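Local coordinates for protein LbaCas13a H328A (C2c2) (Lachnospiraceae bacterium NK4A179, PDB 5WLH) that binds and probably processes CRISPR precursor RNA and, guided by crRNA, cleaves target RNA as a Cas13a nuclease, at residues L1158-I1168 / Y1187-V1198. Residues are numbered along the deposited sequence; the frame is centred on the assembly and turned at random.
Sequences LDYQGKKNRKI and YYVDKDSSEWTV
Tyr-1160 and Tyr-1187 meet obliquely, ring planes 58° apart and centroids separated by 5.3 Å, with CG of Tyr-1160 set 3.6 Å from CD2 at the edge of the Tyr-1187 ring. The Tyr-1160 ring reaches the 1196-1198 strand because chi1 (179°) swings CG away from its own backbone N: CG1 of Val-1198 comes within 3.6 Å of CE2 of Tyr-1160, and CB of Val-1198 lies over one face. The opposite face receives the backbone N of Gly-1162, 3.5 Å above its centre. Two beta hairpins are packed here, 1158-1168 and 1187-1198, joined through helix 1171-1180; strands 1158-1160 and 1196-1198 run nearly perpendicular, at 88°. An alanine in place of Tyr-1160 removes the ring, which would probably leave CG1 of Val-1198 and the CD2-CE2 edge of Tyr-1187 each without the surface they pack against. Further along, Leu-1158 splits its methyls, CD1 touching CB of Tyr-1187 and CD2 at 3.9 Å from CZ3 of Trp-1196. The Tyr-1187 hydroxyl passes across the aliphatic part of Arg-1166, OH to CD 3.3 Å, and is hydrogen-bonded to two waters. One water donates to Lys-1164 O; the other accepts from Arg-1166 NH1, while Arg-1166 NE is hydrogen-bonded to Lys-468 O, beside strand 470-472.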
# COMPACT_ATOMS: atom_id res chain seq x y z
N LEU A 1158 0.94 -19.23 34.32
CA LEU A 1158 -0.40 -19.74 34.57
C LEU A 1158 -0.31 -21.23 34.82
O LEU A 1158 0.30 -21.96 34.03
CB LEU A 1158 -1.34 -19.46 33.40
CG LEU A 1158 -2.03 -18.10 33.34
CD1 LEU A 1158 -2.51 -17.84 31.91
CD2 LEU A 1158 -3.18 -18.00 34.34
N ASP A 1159 -0.89 -21.69 35.91
CA ASP A 1159 -0.92 -23.12 36.23
C ASP A 1159 -2.38 -23.53 36.26
O ASP A 1159 -2.99 -23.64 37.33
CB ASP A 1159 -0.22 -23.39 37.54
CG ASP A 1159 -0.17 -24.87 37.87
OD1 ASP A 1159 -0.33 -25.70 36.95
OD2 ASP A 1159 0.04 -25.19 39.06
N TYR A 1160 -2.95 -23.78 35.08
CA TYR A 1160 -4.36 -24.11 34.97
C TYR A 1160 -4.54 -25.59 35.28
O TYR A 1160 -3.98 -26.44 34.58
CB TYR A 1160 -4.89 -23.79 33.58
CG TYR A 1160 -6.35 -24.13 33.42
CD1 TYR A 1160 -7.33 -23.44 34.12
CD2 TYR A 1160 -6.74 -25.17 32.59
CE1 TYR A 1160 -8.66 -23.76 33.98
CE2 TYR A 1160 -8.08 -25.51 32.44
CZ TYR A 1160 -9.04 -24.79 33.14
OH TYR A 1160 -10.37 -25.11 33.01
N GLN A 1161 -5.33 -25.89 36.31
CA GLN A 1161 -5.48 -27.25 36.79
C GLN A 1161 -6.86 -27.82 36.49
O GLN A 1161 -7.20 -28.88 37.03
CB GLN A 1161 -5.21 -27.33 38.29
CG GLN A 1161 -3.74 -27.13 38.65
CD GLN A 1161 -3.56 -26.46 40.00
OE1 GLN A 1161 -4.48 -26.44 40.82
NE2 GLN A 1161 -2.37 -25.92 40.24
N GLY A 1162 -7.65 -27.17 35.64
CA GLY A 1162 -8.89 -27.76 35.17
C GLY A 1162 -8.68 -29.05 34.39
O GLY A 1162 -7.56 -29.56 34.35
N LYS A 1163 -9.74 -29.58 33.78
CA LYS A 1163 -9.59 -30.86 33.06
C LYS A 1163 -8.65 -30.72 31.87
O LYS A 1163 -7.84 -31.62 31.61
CB LYS A 1163 -10.95 -31.38 32.61
CG LYS A 1163 -10.90 -32.85 32.19
CD LYS A 1163 -12.25 -33.38 31.71
CE LYS A 1163 -12.17 -34.87 31.35
NZ LYS A 1163 -10.91 -35.51 31.82
N LYS A 1164 -8.73 -29.60 31.15
CA LYS A 1164 -7.77 -29.29 30.09
C LYS A 1164 -6.59 -28.55 30.71
O LYS A 1164 -6.32 -27.37 30.42
CB LYS A 1164 -8.44 -28.49 29.00
CG LYS A 1164 -9.62 -29.18 28.33
CD LYS A 1164 -10.31 -28.25 27.35
CE LYS A 1164 -10.74 -28.99 26.09
NZ LYS A 1164 -9.61 -29.17 25.12
N ASN A 1165 -5.87 -29.26 31.57
CA ASN A 1165 -4.84 -28.62 32.38
C ASN A 1165 -3.66 -28.18 31.52
O ASN A 1165 -3.30 -28.83 30.53
CB ASN A 1165 -4.34 -29.56 33.48
CG ASN A 1165 -3.76 -30.84 32.92
OD1 ASN A 1165 -4.43 -31.58 32.21
ND2 ASN A 1165 -2.49 -31.09 33.23
N ARG A 1166 -3.04 -27.07 31.92
CA ARG A 1166 -1.89 -26.58 31.18
C ARG A 1166 -1.15 -25.58 32.05
O ARG A 1166 -1.77 -24.80 32.78
CB ARG A 1166 -2.29 -25.94 29.84
CG ARG A 1166 -1.18 -26.00 28.82
CD ARG A 1166 -1.63 -25.65 27.40
NE ARG A 1166 -0.72 -26.23 26.42
CZ ARG A 1166 -0.60 -25.82 25.16
NH1 ARG A 1166 -1.35 -24.83 24.71
NH2 ARG A 1166 0.26 -26.43 24.35
N LYS A 1167 0.17 -25.61 31.97
CA LYS A 1167 1.01 -24.62 32.62
C LYS A 1167 1.63 -23.77 31.52
O LYS A 1167 2.19 -24.30 30.56
CB LYS A 1167 2.10 -25.27 33.48
CG LYS A 1167 2.82 -24.27 34.38
CD LYS A 1167 3.96 -24.93 35.13
CE LYS A 1167 4.40 -24.08 36.32
NZ LYS A 1167 5.57 -24.69 37.02
N ILE A 1168 1.52 -22.45 31.68
CA ILE A 1168 1.95 -21.47 30.69
C ILE A 1168 2.99 -20.58 31.34
O ILE A 1168 2.66 -19.78 32.22
CB ILE A 1168 0.78 -20.62 30.18
CG1 ILE A 1168 -0.47 -21.47 29.94
CG2 ILE A 1168 1.18 -19.82 28.93
CD1 ILE A 1168 -0.39 -22.33 28.72
N TYR A 1187 -7.19 -18.29 29.06
CA TYR A 1187 -7.44 -18.74 30.43
C TYR A 1187 -7.93 -17.56 31.23
O TYR A 1187 -7.33 -16.48 31.17
CB TYR A 1187 -6.18 -19.31 31.07
CG TYR A 1187 -5.64 -20.50 30.33
CD1 TYR A 1187 -4.83 -20.33 29.22
CD2 TYR A 1187 -5.98 -21.79 30.71
CE1 TYR A 1187 -4.34 -21.41 28.52
CE2 TYR A 1187 -5.49 -22.89 30.02
CZ TYR A 1187 -4.68 -22.69 28.91
OH TYR A 1187 -4.20 -23.75 28.19
N TYR A 1188 -9.02 -17.73 31.96
CA TYR A 1188 -9.60 -16.59 32.66
C TYR A 1188 -10.53 -17.10 33.74
O TYR A 1188 -10.86 -18.29 33.79
CB TYR A 1188 -10.36 -15.66 31.71
CG TYR A 1188 -11.52 -16.32 31.02
CD1 TYR A 1188 -11.33 -17.11 29.88
CD2 TYR A 1188 -12.81 -16.16 31.50
CE1 TYR A 1188 -12.40 -17.72 29.26
CE2 TYR A 1188 -13.88 -16.74 30.87
CZ TYR A 1188 -13.67 -17.53 29.76
OH TYR A 1188 -14.75 -18.13 29.14
N VAL A 1189 -10.96 -16.19 34.60
CA VAL A 1189 -11.93 -16.51 35.64
C VAL A 1189 -13.29 -16.10 35.11
O VAL A 1189 -13.54 -14.92 34.80
CB VAL A 1189 -11.61 -15.82 36.97
CG1 VAL A 1189 -12.69 -16.16 38.02
CG2 VAL A 1189 -10.27 -16.29 37.47
N ASP A 1190 -14.17 -17.09 34.95
CA ASP A 1190 -15.45 -16.87 34.31
C ASP A 1190 -16.32 -15.94 35.14
O ASP A 1190 -16.32 -15.99 36.37
CB ASP A 1190 -16.17 -18.19 34.09
CG ASP A 1190 -17.54 -18.00 33.52
OD1 ASP A 1190 -17.63 -17.56 32.35
OD2 ASP A 1190 -18.53 -18.25 34.24
N LYS A 1191 -17.08 -15.09 34.43
CA LYS A 1191 -17.94 -14.11 35.07
C LYS A 1191 -18.92 -14.79 36.04
O LYS A 1191 -19.05 -14.38 37.20
CB LYS A 1191 -18.72 -13.34 34.00
CG LYS A 1191 -17.89 -12.47 33.01
CD LYS A 1191 -17.09 -13.23 31.90
CE LYS A 1191 -16.80 -12.23 30.77
NZ LYS A 1191 -15.64 -12.50 29.92
N ASP A 1192 -19.60 -15.83 35.57
CA ASP A 1192 -20.73 -16.38 36.31
C ASP A 1192 -20.32 -17.44 37.32
O ASP A 1192 -20.91 -17.51 38.41
CB ASP A 1192 -21.74 -16.98 35.32
CG ASP A 1192 -22.08 -16.02 34.20
OD1 ASP A 1192 -22.41 -14.85 34.50
OD2 ASP A 1192 -22.00 -16.42 33.02
N SER A 1193 -19.32 -18.25 37.00
CA SER A 1193 -18.84 -19.27 37.93
C SER A 1193 -17.83 -18.73 38.94
O SER A 1193 -17.59 -19.39 39.97
CB SER A 1193 -18.19 -20.43 37.16
OG SER A 1193 -16.92 -20.04 36.66
N SER A 1194 -17.24 -17.57 38.66
CA SER A 1194 -16.13 -17.00 39.43
C SER A 1194 -14.98 -17.98 39.60
O SER A 1194 -14.19 -17.85 40.53
CB SER A 1194 -16.60 -16.48 40.80
OG SER A 1194 -17.38 -15.30 40.67
N GLU A 1195 -14.84 -18.93 38.66
CA GLU A 1195 -13.79 -19.95 38.68
C GLU A 1195 -12.95 -19.91 37.41
O GLU A 1195 -13.44 -19.49 36.36
CB GLU A 1195 -14.40 -21.34 38.82
CG GLU A 1195 -15.08 -21.53 40.18
CD GLU A 1195 -15.88 -22.81 40.26
OE1 GLU A 1195 -16.13 -23.43 39.20
OE2 GLU A 1195 -16.26 -23.20 41.39
N TRP A 1196 -11.71 -20.37 37.51
CA TRP A 1196 -10.84 -20.43 36.33
C TRP A 1196 -11.40 -21.39 35.30
O TRP A 1196 -11.90 -22.48 35.63
CB TRP A 1196 -9.43 -20.87 36.70
CG TRP A 1196 -8.65 -19.80 37.35
CD1 TRP A 1196 -8.49 -19.60 38.69
CD2 TRP A 1196 -7.92 -18.77 36.69
NE1 TRP A 1196 -7.70 -18.49 38.90
CE2 TRP A 1196 -7.33 -17.96 37.69
CE3 TRP A 1196 -7.72 -18.43 35.34
CZ2 TRP A 1196 -6.55 -16.85 37.39
CZ3 TRP A 1196 -6.93 -17.33 35.04
CH2 TRP A 1196 -6.36 -16.55 36.06
N THR A 1197 -11.29 -20.99 34.04
CA THR A 1197 -11.67 -21.84 32.94
C THR A 1197 -10.74 -21.52 31.79
O THR A 1197 -9.92 -20.60 31.86
CB THR A 1197 -13.13 -21.64 32.55
OG1 THR A 1197 -13.52 -22.66 31.61
CG2 THR A 1197 -13.35 -20.25 31.94
N VAL A 1198 -10.84 -22.32 30.74
CA VAL A 1198 -10.13 -22.06 29.49
C VAL A 1198 -11.15 -22.12 28.37
O VAL A 1198 -12.01 -23.01 28.35
CB VAL A 1198 -8.97 -23.06 29.27
CG1 VAL A 1198 -9.46 -24.50 29.30
CG2 VAL A 1198 -8.24 -22.76 27.94
O HOH W 1 -5.84 -25.92 28.27
O HOH W 2 -3.52 -23.39 25.53